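Local coordinates for ABC transporter substrate-binding protein (PDB 6TFX), which binds the mannityl-opine mannopinic acid as the periplasmic solute-binding protein of an ABC importer that serves opine uptake in Agrobacterium, at residues A[12-17]-A[201-206]; A[205-210]-A[338-343]; A[250-255]-A[452-457]; A[333-338]-A[368-373]. All coordinates share one frame; numbering follows the deposited sequence. Where two conformers were deposited one is given.

Contact 1: residues A[12-17]-A[201-206]; sequences SEDVTT and YRFLNN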
# COMPACT_ATOMS: atom_id res chain seq x y z
N SER A 12 2.55 -9.30 -11.20
CA SER A 12 1.17 -8.90 -11.47
C SER A 12 0.74 -9.55 -12.76
O SER A 12 1.58 -9.83 -13.62
CB SER A 12 1.07 -7.38 -11.62
OG SER A 12 -0.27 -7.00 -11.92
N GLU A 13 -0.56 -9.77 -12.91
CA GLU A 13 -1.13 -10.38 -14.10
C GLU A 13 -1.67 -9.35 -15.08
O GLU A 13 -1.72 -9.64 -16.28
CB GLU A 13 -2.20 -11.43 -13.75
CG GLU A 13 -1.62 -12.57 -12.90
CD GLU A 13 -2.49 -13.81 -12.72
OE1 GLU A 13 -3.11 -14.24 -13.72
OE2 GLU A 13 -2.54 -14.36 -11.59
N ASP A 14 -2.05 -8.13 -14.59
CA ASP A 14 -2.62 -7.10 -15.47
C ASP A 14 -2.84 -5.80 -14.70
O ASP A 14 -2.64 -5.75 -13.49
CB ASP A 14 -4.00 -7.57 -16.01
CG ASP A 14 -4.55 -6.94 -17.30
OD1 ASP A 14 -3.82 -6.12 -17.94
OD2 ASP A 14 -5.71 -7.25 -17.67
N VAL A 15 -3.25 -4.76 -15.43
CA VAL A 15 -3.67 -3.46 -14.90
C VAL A 15 -5.11 -3.66 -14.42
O VAL A 15 -5.90 -4.25 -15.17
CB VAL A 15 -3.70 -2.39 -16.04
CG1 VAL A 15 -4.46 -1.12 -15.63
CG2 VAL A 15 -2.31 -2.05 -16.53
N THR A 16 -5.49 -3.10 -13.26
CA THR A 16 -6.89 -3.10 -12.85
C THR A 16 -7.39 -1.67 -12.96
O THR A 16 -8.35 -1.42 -13.68
CB THR A 16 -7.09 -3.71 -11.46
OG1 THR A 16 -6.57 -5.04 -11.51
CG2 THR A 16 -8.57 -3.75 -11.06
N THR A 17 -6.73 -0.72 -12.26
CA THR A 17 -7.16 0.67 -12.37
C THR A 17 -5.99 1.61 -12.27
O THR A 17 -5.16 1.45 -11.36
CB THR A 17 -8.27 1.04 -11.38
OG1 THR A 17 -8.49 2.46 -11.45
CG2 THR A 17 -7.93 0.65 -9.94
N TYR A 201 6.68 -2.20 -19.09
CA TYR A 201 6.28 -2.70 -17.77
C TYR A 201 5.59 -4.03 -18.01
O TYR A 201 4.44 -4.07 -18.45
CB TYR A 201 5.36 -1.66 -17.14
CG TYR A 201 4.98 -1.93 -15.70
CD1 TYR A 201 3.84 -2.65 -15.39
CD2 TYR A 201 5.71 -1.37 -14.65
CE1 TYR A 201 3.44 -2.84 -14.07
CE2 TYR A 201 5.31 -1.53 -13.32
CZ TYR A 201 4.18 -2.28 -13.03
OH TYR A 201 3.77 -2.45 -11.74
N ARG A 202 6.34 -5.11 -17.79
CA ARG A 202 5.91 -6.48 -18.10
C ARG A 202 5.26 -7.23 -16.95
O ARG A 202 5.85 -7.32 -15.87
CB ARG A 202 7.09 -7.29 -18.64
CG ARG A 202 7.59 -6.80 -20.00
CD ARG A 202 8.65 -7.73 -20.59
NE ARG A 202 8.13 -9.08 -20.84
CZ ARG A 202 8.90 -10.15 -21.01
NH1 ARG A 202 10.22 -10.05 -20.97
NH2 ARG A 202 8.35 -11.34 -21.22
N PHE A 203 4.10 -7.85 -17.23
CA PHE A 203 3.35 -8.66 -16.26
C PHE A 203 3.91 -10.07 -16.29
O PHE A 203 3.75 -10.80 -17.28
CB PHE A 203 1.85 -8.63 -16.58
CG PHE A 203 1.29 -7.24 -16.44
CD1 PHE A 203 1.30 -6.59 -15.21
CD2 PHE A 203 0.73 -6.58 -17.53
CE1 PHE A 203 0.79 -5.30 -15.08
CE2 PHE A 203 0.21 -5.30 -17.40
CZ PHE A 203 0.26 -4.66 -16.18
N LEU A 204 4.71 -10.41 -15.27
CA LEU A 204 5.36 -11.72 -15.20
C LEU A 204 5.14 -12.28 -13.82
O LEU A 204 6.07 -12.35 -13.01
CB LEU A 204 6.87 -11.62 -15.54
CG LEU A 204 7.20 -11.31 -17.01
CD1 LEU A 204 8.60 -10.78 -17.15
CD2 LEU A 204 7.03 -12.56 -17.90
N ASN A 205 3.87 -12.66 -13.53
CA ASN A 205 3.52 -13.19 -12.21
C ASN A 205 4.25 -14.48 -11.85
O ASN A 205 4.56 -14.68 -10.69
CB ASN A 205 2.00 -13.40 -12.09
CG ASN A 205 1.55 -13.37 -10.63
OD1 ASN A 205 1.81 -12.41 -9.90
ND2 ASN A 205 0.85 -14.42 -10.19
N ASN A 206 4.58 -15.33 -12.86
CA ASN A 206 5.30 -16.58 -12.61
C ASN A 206 6.77 -16.26 -12.31
O ASN A 206 7.47 -15.71 -13.16
CB ASN A 206 5.17 -17.50 -13.81
CG ASN A 206 5.87 -18.82 -13.59
OD1 ASN A 206 7.06 -18.98 -13.87
ND2 ASN A 206 5.15 -19.79 -13.04
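The loop 12-17, which has no regular structure, runs across the end of strand 198-203; Ser12 and Asn205 bring their CA atoms within 4.9 Å, and Glu13 lies beside Phe203. Phe203 carries the contact. With CG anti to its carbonyl carbon (chi1 -64°), its ring reaches under the loop, and Asp14 CA sits 3.7 Å from the ring centroid, almost on the ring normal, a CH-pi contact over one face. The Ser12 carbonyl lies at the ring edge, its O only 3.2 Å from Phe203 CB, while Ser12 OG lies 3.7 Å from Phe203 CD1. At the far end of the ring Val15 CG2 meets Phe203 CZ at 3.7 Å. The Asp14 carboxylate stands steeply against the ring plane near Phe203 CE2; its OD1 accepts from Gly178 N and, weakly, from Val15 N, which ties down the backbone above the aromatic face. Toward Asn205, the partly exposed Glu13 lays its CG 3.8 Å from Asn205 CB. Val181 of strand 180-185 and Ser27 of helix 26-35 also touch Phe203. The contact thus fixes the loop leaving strand 5-10 onto the neighbouring, parallel strand 198-203, within the mixed sheet of this periplasmic binding protein fold.

Contact 2: residues A[205-210]-A[338-343]; sequences NNEAAR and QLPGLE. With N72 ((2~{R})-2-[[(3~{R},4~{R},5~{S})-3,4,5,6-tetrakis(oxidanyl)-2-oxidanylidene-hexyl]amino]pentanedioic acid), chain C.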
# COMPACT_ATOMS: atom_id res chain seq x y z
N ASN A 205 3.87 -12.66 -13.53
CA ASN A 205 3.52 -13.19 -12.21
C ASN A 205 4.25 -14.48 -11.85
O ASN A 205 4.56 -14.68 -10.69
CB ASN A 205 2.00 -13.40 -12.09
CG ASN A 205 1.55 -13.37 -10.63
OD1 ASN A 205 1.81 -12.41 -9.90
ND2 ASN A 205 0.85 -14.42 -10.19
N ASN A 206 4.58 -15.33 -12.86
CA ASN A 206 5.30 -16.58 -12.61
C ASN A 206 6.77 -16.26 -12.31
O ASN A 206 7.47 -15.71 -13.16
CB ASN A 206 5.17 -17.50 -13.81
CG ASN A 206 5.87 -18.82 -13.59
OD1 ASN A 206 7.06 -18.98 -13.87
ND2 ASN A 206 5.15 -19.79 -13.04
N GLU A 207 7.20 -16.55 -11.07
CA GLU A 207 8.56 -16.25 -10.59
C GLU A 207 9.65 -16.89 -11.44
O GLU A 207 10.65 -16.22 -11.73
CB GLU A 207 8.74 -16.64 -9.11
CG GLU A 207 7.97 -15.74 -8.15
CD GLU A 207 8.12 -16.03 -6.67
OE1 GLU A 207 8.57 -17.13 -6.30
OE2 GLU A 207 7.77 -15.13 -5.87
N ALA A 208 9.45 -18.14 -11.88
CA ALA A 208 10.45 -18.82 -12.72
C ALA A 208 10.63 -18.10 -14.07
O ALA A 208 11.77 -17.87 -14.48
CB ALA A 208 10.08 -20.28 -12.94
N ALA A 209 9.51 -17.70 -14.72
CA ALA A 209 9.57 -16.97 -16.01
C ALA A 209 10.19 -15.57 -15.81
O ALA A 209 10.99 -15.13 -16.65
CB ALA A 209 8.17 -16.84 -16.59
N ARG A 210 9.84 -14.89 -14.70
CA ARG A 210 10.42 -13.57 -14.41
C ARG A 210 11.94 -13.66 -14.23
O ARG A 210 12.68 -12.87 -14.83
CB ARG A 210 9.75 -12.95 -13.17
CG ARG A 210 9.99 -11.43 -13.01
CD ARG A 210 9.39 -10.87 -11.71
NE ARG A 210 8.15 -11.54 -11.36
CZ ARG A 210 7.83 -12.04 -10.18
NH1 ARG A 210 8.63 -11.86 -9.13
NH2 ARG A 210 6.68 -12.68 -10.01
N GLN A 338 -3.24 -15.12 -5.46
CA GLN A 338 -2.22 -15.78 -6.27
C GLN A 338 -0.97 -14.89 -6.47
O GLN A 338 -0.05 -15.29 -7.20
CB GLN A 338 -2.77 -16.30 -7.60
CG GLN A 338 -3.59 -17.56 -7.40
CD GLN A 338 -4.14 -18.08 -8.69
OE1 GLN A 338 -4.83 -17.36 -9.42
NE2 GLN A 338 -3.85 -19.33 -9.01
N LEU A 339 -0.91 -13.70 -5.81
CA LEU A 339 0.34 -12.91 -5.81
C LEU A 339 1.35 -13.87 -5.16
O LEU A 339 1.06 -14.42 -4.10
CB LEU A 339 0.17 -11.65 -4.94
CG LEU A 339 1.41 -10.76 -4.81
CD1 LEU A 339 1.76 -10.11 -6.14
CD2 LEU A 339 1.17 -9.68 -3.76
N PRO A 340 2.50 -14.19 -5.80
CA PRO A 340 3.33 -15.30 -5.28
C PRO A 340 3.78 -15.19 -3.83
O PRO A 340 3.83 -16.23 -3.14
CB PRO A 340 4.51 -15.37 -6.24
CG PRO A 340 3.97 -14.80 -7.53
CD PRO A 340 3.00 -13.71 -7.11
N GLY A 341 4.07 -13.98 -3.36
CA GLY A 341 4.50 -13.77 -1.98
C GLY A 341 3.39 -14.06 -0.98
O GLY A 341 3.64 -14.68 0.06
N LEU A 342 2.14 -13.66 -1.31
CA LEU A 342 0.98 -13.94 -0.45
C LEU A 342 0.59 -15.41 -0.54
O LEU A 342 0.16 -16.03 0.45
CB LEU A 342 -0.24 -13.08 -0.84
CG LEU A 342 -0.20 -11.65 -0.35
CD1 LEU A 342 -1.34 -10.85 -0.97
CD2 LEU A 342 -0.24 -11.57 1.19
N GLU A 343 0.71 -15.99 -1.74
CA GLU A 343 0.37 -17.39 -1.91
C GLU A 343 1.36 -18.26 -1.09
O GLU A 343 0.92 -19.15 -0.36
CB GLU A 343 0.41 -17.76 -3.40
CG GLU A 343 0.14 -19.23 -3.65
CD GLU A 343 -0.09 -19.51 -5.12
OE1 GLU A 343 0.90 -19.50 -5.88
OE2 GLU A 343 -1.27 -19.71 -5.51
OAB N72 C . 4.86 -12.25 1.39
CAF N72 C . 3.90 -11.20 1.67
CAG N72 C . 3.30 -10.45 0.44
OAC N72 C . 4.01 -10.65 -0.74
CAH N72 C . 2.86 -9.03 0.82
OAM N72 C . 3.28 -8.43 1.99
CAI N72 C . 2.90 -7.70 0.09
OAD N72 C . 4.00 -7.64 -0.78
CAJ N72 C . 1.55 -7.30 -0.44
OAE N72 C . 0.53 -7.77 0.13
CAK N72 C . 1.44 -6.38 -1.69
N N72 C . 0.92 -5.08 -1.33
CA N72 C . -0.33 -4.61 -1.80
C N72 C . -1.27 -5.59 -2.44
O N72 C . -2.23 -6.33 -1.97
CB N72 C . -0.95 -3.67 -0.77
CG N72 C . -2.46 -3.45 -0.76
CD N72 C . -2.88 -2.08 -0.22
OE1 N72 C . -2.13 -1.05 -0.35
OE2 N72 C . -3.99 -1.97 0.34
OXT N72 C . -0.96 -5.51 -3.64
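Asn205, two residues before helix 207-215, comes within 7.2 Å (CA to CA) of Leu339, the N-cap residue of helix 340-353. Two helix N-termini of this periplasmic binding protein fold meet here, and the second lines the opine pocket. Pro340, in the first turn of its helix, is the wedge between them. Its CG rests 3.2 Å from Asn205 O, and its CD 3.3 Å from Asn205 OD1. On another side of the ring the extended Glu207 side chain runs past in the opposite direction, bringing OE2 to 3.3 Å from Pro340 CB; the edge of the Arg210 guanidinium faces Pro340 CG more loosely. Arg210 itself is anchored by NE on Leu204 O and by NH1 on Gln223 O. Asn206 caps its own helix by accepting from Ala209 N through OD1. Beyond Pro340, Leu339 CD2 lies 3.9 Å from CAK of the bound opine and Leu342 packs on its sugar-derived chain, so the Asn205 contact lies directly behind a pocket wall. A single hydrogen bond joins the two turns: Asn205 ND2 donates to Gln338 O at 3.2 Å and 159°, the acceptor near the amide plane but the donor 46° out of the carbonyl plane.

Contact 3: residues A[250-255]-A[452-457]; sequences LNLLHI and VCAIPL. With MG (magnesium ion), chain G; N72 ((2~{R})-2-[[(3~{R},4~{R},5~{S})-3,4,5,6-tetrakis(oxidanyl)-2-oxidanylidene-hexyl]amino]pentanedioic acid), chain C.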
# COMPACT_ATOMS: atom_id res chain seq x y z
N LEU A 250 3.13 -5.02 6.52
CA LEU A 250 2.79 -6.02 7.53
C LEU A 250 1.68 -6.92 7.03
O LEU A 250 0.63 -6.42 6.60
CB LEU A 250 2.30 -5.33 8.83
CG LEU A 250 1.74 -6.20 9.96
CD1 LEU A 250 2.76 -7.22 10.46
CD2 LEU A 250 1.26 -5.34 11.10
N ASN A 251 1.90 -8.25 7.18
CA ASN A 251 0.93 -9.26 6.81
C ASN A 251 0.19 -9.69 8.07
O ASN A 251 0.85 -9.96 9.09
CB ASN A 251 1.65 -10.49 6.24
CG ASN A 251 2.59 -10.10 5.12
OD1 ASN A 251 3.83 -10.18 5.25
ND2 ASN A 251 2.01 -9.62 4.04
N LEU A 252 -1.13 -9.74 8.01
CA LEU A 252 -1.92 -10.20 9.16
C LEU A 252 -2.98 -11.14 8.66
O LEU A 252 -3.42 -11.00 7.51
CB LEU A 252 -2.67 -9.04 9.82
CG LEU A 252 -1.81 -7.98 10.52
CD1 LEU A 252 -1.94 -6.63 9.80
CD2 LEU A 252 -2.24 -7.84 11.96
N LEU A 253 -3.47 -12.02 9.55
CA LEU A 253 -4.68 -12.82 9.29
C LEU A 253 -5.78 -12.02 9.97
O LEU A 253 -5.82 -11.96 11.21
CB LEU A 253 -4.58 -14.20 9.97
CG LEU A 253 -3.56 -15.14 9.38
CD1 LEU A 253 -3.31 -16.32 10.33
CD2 LEU A 253 -4.04 -15.64 8.02
N HIS A 254 -6.66 -11.36 9.17
CA HIS A 254 -7.80 -10.61 9.70
C HIS A 254 -8.93 -11.61 9.78
O HIS A 254 -9.32 -12.17 8.76
CB HIS A 254 -8.20 -9.48 8.75
CG HIS A 254 -7.12 -8.46 8.63
ND1 HIS A 254 -7.05 -7.38 9.50
CD2 HIS A 254 -6.09 -8.39 7.75
CE1 HIS A 254 -5.97 -6.69 9.14
NE2 HIS A 254 -5.36 -7.25 8.09
N ILE A 255 -9.45 -11.84 10.99
CA ILE A 255 -10.50 -12.88 11.18
C ILE A 255 -11.85 -12.19 11.29
O ILE A 255 -12.01 -11.34 12.16
CB ILE A 255 -10.22 -13.70 12.47
CG1 ILE A 255 -8.82 -14.41 12.42
CG2 ILE A 255 -11.36 -14.71 12.73
CD1 ILE A 255 -8.39 -14.89 13.90
N VAL A 452 -8.20 -10.77 19.55
CA VAL A 452 -7.77 -11.62 18.43
C VAL A 452 -8.61 -11.34 17.19
O VAL A 452 -9.15 -12.25 16.56
CB VAL A 452 -7.69 -13.14 18.78
CG1 VAL A 452 -6.84 -13.91 17.76
CG2 VAL A 452 -7.18 -13.37 20.20
N CYS A 453 -8.78 -10.05 16.87
CA CYS A 453 -9.46 -9.67 15.63
C CYS A 453 -8.52 -9.94 14.45
O CYS A 453 -8.96 -10.22 13.34
CB CYS A 453 -9.85 -8.21 15.71
SG CYS A 453 -11.00 -7.88 17.06
N ALA A 454 -7.21 -9.83 14.70
CA ALA A 454 -6.22 -10.06 13.67
C ALA A 454 -5.00 -10.63 14.35
O ALA A 454 -4.76 -10.36 15.54
CB ALA A 454 -5.86 -8.76 12.96
N ILE A 455 -4.28 -11.48 13.61
CA ILE A 455 -3.07 -12.13 14.10
C ILE A 455 -1.93 -11.64 13.23
O ILE A 455 -1.92 -11.87 12.02
CB ILE A 455 -3.19 -13.68 14.03
CG1 ILE A 455 -4.43 -14.19 14.80
CG2 ILE A 455 -1.87 -14.30 14.55
CD1 ILE A 455 -4.83 -15.60 14.35
N PRO A 456 -0.95 -10.95 13.83
CA PRO A 456 0.15 -10.44 13.01
C PRO A 456 1.10 -11.53 12.62
O PRO A 456 1.34 -12.49 13.38
CB PRO A 456 0.86 -9.45 13.93
CG PRO A 456 0.51 -9.88 15.30
CD PRO A 456 -0.84 -10.56 15.25
N LEU A 457 1.65 -11.39 11.42
CA LEU A 457 2.64 -12.35 10.97
C LEU A 457 3.93 -11.58 10.85
O LEU A 457 4.36 -10.99 11.84
CB LEU A 457 2.18 -13.00 9.64
CG LEU A 457 0.76 -13.60 9.69
CD1 LEU A 457 0.37 -14.10 8.38
CD2 LEU A 457 0.67 -14.68 10.73
MG MG G . -11.38 -6.11 16.92
OAB N72 C . 4.86 -12.25 1.39
CAF N72 C . 3.90 -11.20 1.67
CAG N72 C . 3.30 -10.45 0.44
OAC N72 C . 4.01 -10.65 -0.74
CAH N72 C . 2.86 -9.03 0.82
OAM N72 C . 3.28 -8.43 1.99
CAI N72 C . 2.90 -7.70 0.09
OAD N72 C . 4.00 -7.64 -0.78
CAJ N72 C . 1.55 -7.30 -0.44
OAE N72 C . 0.53 -7.77 0.13
CAK N72 C . 1.44 -6.38 -1.69
N N72 C . 0.92 -5.08 -1.33
CA N72 C . -0.33 -4.61 -1.80
C N72 C . -1.27 -5.59 -2.44
O N72 C . -2.23 -6.33 -1.97
CB N72 C . -0.95 -3.67 -0.77
CG N72 C . -2.46 -3.45 -0.76
CD N72 C . -2.88 -2.08 -0.22
OE1 N72 C . -2.13 -1.05 -0.35
OE2 N72 C . -3.99 -1.97 0.34
OXT N72 C . -0.96 -5.51 -3.64
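Strands 250-255 and 454-457 pair antiparallel in the mixed sheet of this solute-binding fold, the axes of these short segments 4.5 Å apart at closest approach. The tight part is the backbone ladder around the hydrogen-bonded pair Leu253-Ile455, where Leu253 N reaches Ile455 O and Ile455 N reaches Leu253 O, both at 2.9 Å. Leu457 N to Asn251 O and Ile255 N to Cys453 O continue it on either side. One sheet face carries Leu252, His254, Ala454 and Pro456: Leu252 CD2 lies 3.7 Å from Pro456 CA and also packs on Ala454 CB. Leu253 and Ile455 point to the other face, where Ile255 CD1 meets Ile455 CD1 at 3.7 Å. Packing is looser at the ends, although the whole contact is buried. Leu250 CD1 only skirts Leu457 O at 4.3 Å, and the Val452 side chain comes no nearer Ile255 CD1 than 4.3 Å, at CG1. Beyond the ladder the strands serve different sites: Asn251 turns to the bound opine, while Val452 closes the preceding helix in a Schellman motif before Cys453. Cys453 shares a modelled magnesium ion with Cys418, its SG 1.8 Å from the ion, too short for a magnesium-sulfur bond and therefore doubtful.

Contact 4: residues A[333-338]-A[368-373]; sequences TMVASQ and AAWHQM. With N72 ((2~{R})-2-[[(3~{R},4~{R},5~{S})-3,4,5,6-tetrakis(oxidanyl)-2-oxidanylidene-hexyl]amino]pentanedioic acid), chain C.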
# COMPACT_ATOMS: atom_id res chain seq x y z
N THR A 333 -12.15 -22.66 4.81
CA THR A 333 -11.73 -22.31 3.44
C THR A 333 -11.51 -20.80 3.42
O THR A 333 -12.39 -20.03 3.80
CB THR A 333 -12.78 -22.72 2.41
OG1 THR A 333 -12.85 -24.16 2.33
CG2 THR A 333 -12.51 -22.13 1.02
N MET A 334 -10.34 -20.38 2.94
CA MET A 334 -9.99 -18.98 2.79
C MET A 334 -9.79 -18.70 1.31
O MET A 334 -9.19 -19.51 0.61
CB MET A 334 -8.64 -18.72 3.44
CG MET A 334 -8.72 -18.39 4.87
SD MET A 334 -7.02 -18.33 5.44
CE MET A 334 -6.46 -16.82 4.69
N VAL A 335 -10.24 -17.54 0.85
CA VAL A 335 -9.99 -17.10 -0.50
C VAL A 335 -8.59 -16.47 -0.41
O VAL A 335 -8.36 -15.57 0.41
CB VAL A 335 -11.05 -16.08 -0.99
CG1 VAL A 335 -10.83 -15.76 -2.45
CG2 VAL A 335 -12.47 -16.62 -0.78
N ALA A 336 -7.65 -16.99 -1.20
CA ALA A 336 -6.25 -16.60 -1.10
C ALA A 336 -5.71 -16.00 -2.38
O ALA A 336 -5.90 -16.57 -3.45
CB ALA A 336 -5.41 -17.81 -0.68
N SER A 337 -4.99 -14.89 -2.27
CA SER A 337 -4.39 -14.29 -3.46
C SER A 337 -3.31 -15.18 -4.11
O SER A 337 -2.53 -15.83 -3.41
CB SER A 337 -3.75 -12.95 -3.11
OG SER A 337 -3.00 -12.46 -4.21
N GLN A 338 -3.24 -15.12 -5.46
CA GLN A 338 -2.22 -15.78 -6.27
C GLN A 338 -0.97 -14.89 -6.47
O GLN A 338 -0.05 -15.29 -7.20
CB GLN A 338 -2.77 -16.30 -7.60
CG GLN A 338 -3.59 -17.56 -7.40
CD GLN A 338 -4.14 -18.08 -8.69
OE1 GLN A 338 -4.83 -17.36 -9.42
NE2 GLN A 338 -3.85 -19.33 -9.01
N ALA A 368 -5.89 -9.18 -8.26
CA ALA A 368 -6.85 -8.07 -8.34
C ALA A 368 -8.29 -8.54 -8.10
O ALA A 368 -9.07 -7.85 -7.42
CB ALA A 368 -6.73 -7.37 -9.68
N ALA A 369 -8.64 -9.74 -8.62
CA ALA A 369 -9.97 -10.33 -8.41
C ALA A 369 -10.17 -10.64 -6.92
O ALA A 369 -11.28 -10.49 -6.39
CB ALA A 369 -10.12 -11.61 -9.22
N TRP A 370 -9.09 -11.14 -6.25
CA TRP A 370 -9.13 -11.46 -4.83
C TRP A 370 -9.41 -10.16 -4.03
O TRP A 370 -10.26 -10.18 -3.14
CB TRP A 370 -7.79 -12.07 -4.42
CG TRP A 370 -7.57 -12.19 -2.94
CD1 TRP A 370 -8.07 -13.16 -2.11
CD2 TRP A 370 -6.78 -11.32 -2.13
NE1 TRP A 370 -7.61 -12.95 -0.82
CE2 TRP A 370 -6.80 -11.84 -0.81
CE3 TRP A 370 -6.02 -10.17 -2.40
CZ2 TRP A 370 -6.11 -11.23 0.25
CZ3 TRP A 370 -5.29 -9.60 -1.38
CH2 TRP A 370 -5.36 -10.10 -0.06
N HIS A 371 -8.75 -9.04 -4.39
CA HIS A 371 -9.00 -7.74 -3.74
C HIS A 371 -10.48 -7.37 -3.82
O HIS A 371 -11.01 -6.80 -2.88
CB HIS A 371 -8.16 -6.62 -4.41
CG HIS A 371 -6.85 -6.41 -3.76
ND1 HIS A 371 -6.73 -5.63 -2.62
CD2 HIS A 371 -5.62 -6.89 -4.09
CE1 HIS A 371 -5.44 -5.66 -2.29
NE2 HIS A 371 -4.74 -6.40 -3.14
N GLN A 372 -11.13 -7.66 -4.95
CA GLN A 372 -12.56 -7.36 -5.11
C GLN A 372 -13.39 -8.31 -4.23
O GLN A 372 -14.33 -7.87 -3.58
CB GLN A 372 -12.95 -7.53 -6.58
CG GLN A 372 -14.35 -7.05 -6.90
CD GLN A 372 -14.67 -7.24 -8.35
OE1 GLN A 372 -15.20 -8.27 -8.76
NE2 GLN A 372 -14.35 -6.24 -9.18
N MET A 373 -13.04 -9.62 -4.22
CA MET A 373 -13.78 -10.62 -3.44
C MET A 373 -13.75 -10.36 -1.96
O MET A 373 -14.79 -10.40 -1.32
CB MET A 373 -13.27 -12.03 -3.72
CG MET A 373 -13.62 -12.51 -5.10
SD MET A 373 -13.12 -14.25 -5.28
CE MET A 373 -14.30 -15.06 -4.29
OAB N72 C . 4.86 -12.25 1.39
CAF N72 C . 3.90 -11.20 1.67
CAG N72 C . 3.30 -10.45 0.44
OAC N72 C . 4.01 -10.65 -0.74
CAH N72 C . 2.86 -9.03 0.82
OAM N72 C . 3.28 -8.43 1.99
CAI N72 C . 2.90 -7.70 0.09
OAD N72 C . 4.00 -7.64 -0.78
CAJ N72 C . 1.55 -7.30 -0.44
OAE N72 C . 0.53 -7.77 0.13
CAK N72 C . 1.44 -6.38 -1.69
N N72 C . 0.92 -5.08 -1.33
CA N72 C . -0.33 -4.61 -1.80
C N72 C . -1.27 -5.59 -2.44
O N72 C . -2.23 -6.33 -1.97
CB N72 C . -0.95 -3.67 -0.77
CG N72 C . -2.46 -3.45 -0.76
CD N72 C . -2.88 -2.08 -0.22
OE1 N72 C . -2.13 -1.05 -0.35
OE2 N72 C . -3.99 -1.97 0.34
OXT N72 C . -0.96 -5.51 -3.64
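Polar and aromatic contacts both centre on Trp370, whose indole leans from helix 368-373 across strand 333-337; the axes of these short segments come within 7.9 Å. The one hydrogen bond between the segments runs from Trp370 NE1 to Val335 O, 3.0 Å long and bent to 139° at the hydrogen. The oxygen lies close to the indole plane, at the ring edge, whereas the donor stands 54° out of the carbonyl plane and so does not follow a lone pair. The aromatic contact comes from Ser337: its CB lies over one face, 3.8 Å from the centroid of the six-membered ring, a CH-pi contact displaced toward the rim, and its backbone N lies over the same indole. Trp370 CG is anti to the backbone N (chi1 168°), which swings the ring out toward the strand. Ser337 OG is engaged elsewhere, with His367 ND1 and Leu339 N. Apolar contacts gather on Val335 CG1, which touches Trp370 CD1 at 3.8 Å and Met373 SD at 3.9 Å, the methionine crossing it at about a right angle. Next to Trp370 in the helix, His371 donates from NE2 to carboxylate atom O of the bound opine, 2.8 Å away. Around this strand-helix pair, strand 358-365 runs parallel to 330-337 and packs on Val335 and Met373, Val382 of strand 381-386 touches Trp370, and helix 340-353 sends Leu342 against Ser337.

Contacts 2, 3 and 4 all reach the bound opine, whereas the Ser12 side chain of contact 1 lies about 8 Å from it and about 3 Å from a modelled magnesium ion. Contact 1 passes into contact 2 through the shared Asn205 and Asn206, their centres 11 Å apart. Gln338 belongs to both contacts 2 and 4: the chain leaves strand 330-337 there for helix 340-353, so the pocket residues Leu339 and Leu342 follow the strand whose Val335 carbonyl accepts from Trp370. Leu342 then bridges to both sides, its CD1 3.8 Å from Ser337 CB and its CD2 against the Asn251 side chain. Contacts 1 and 3 reach the same mixed sheet without touching, their nearest atoms about 14 Å apart.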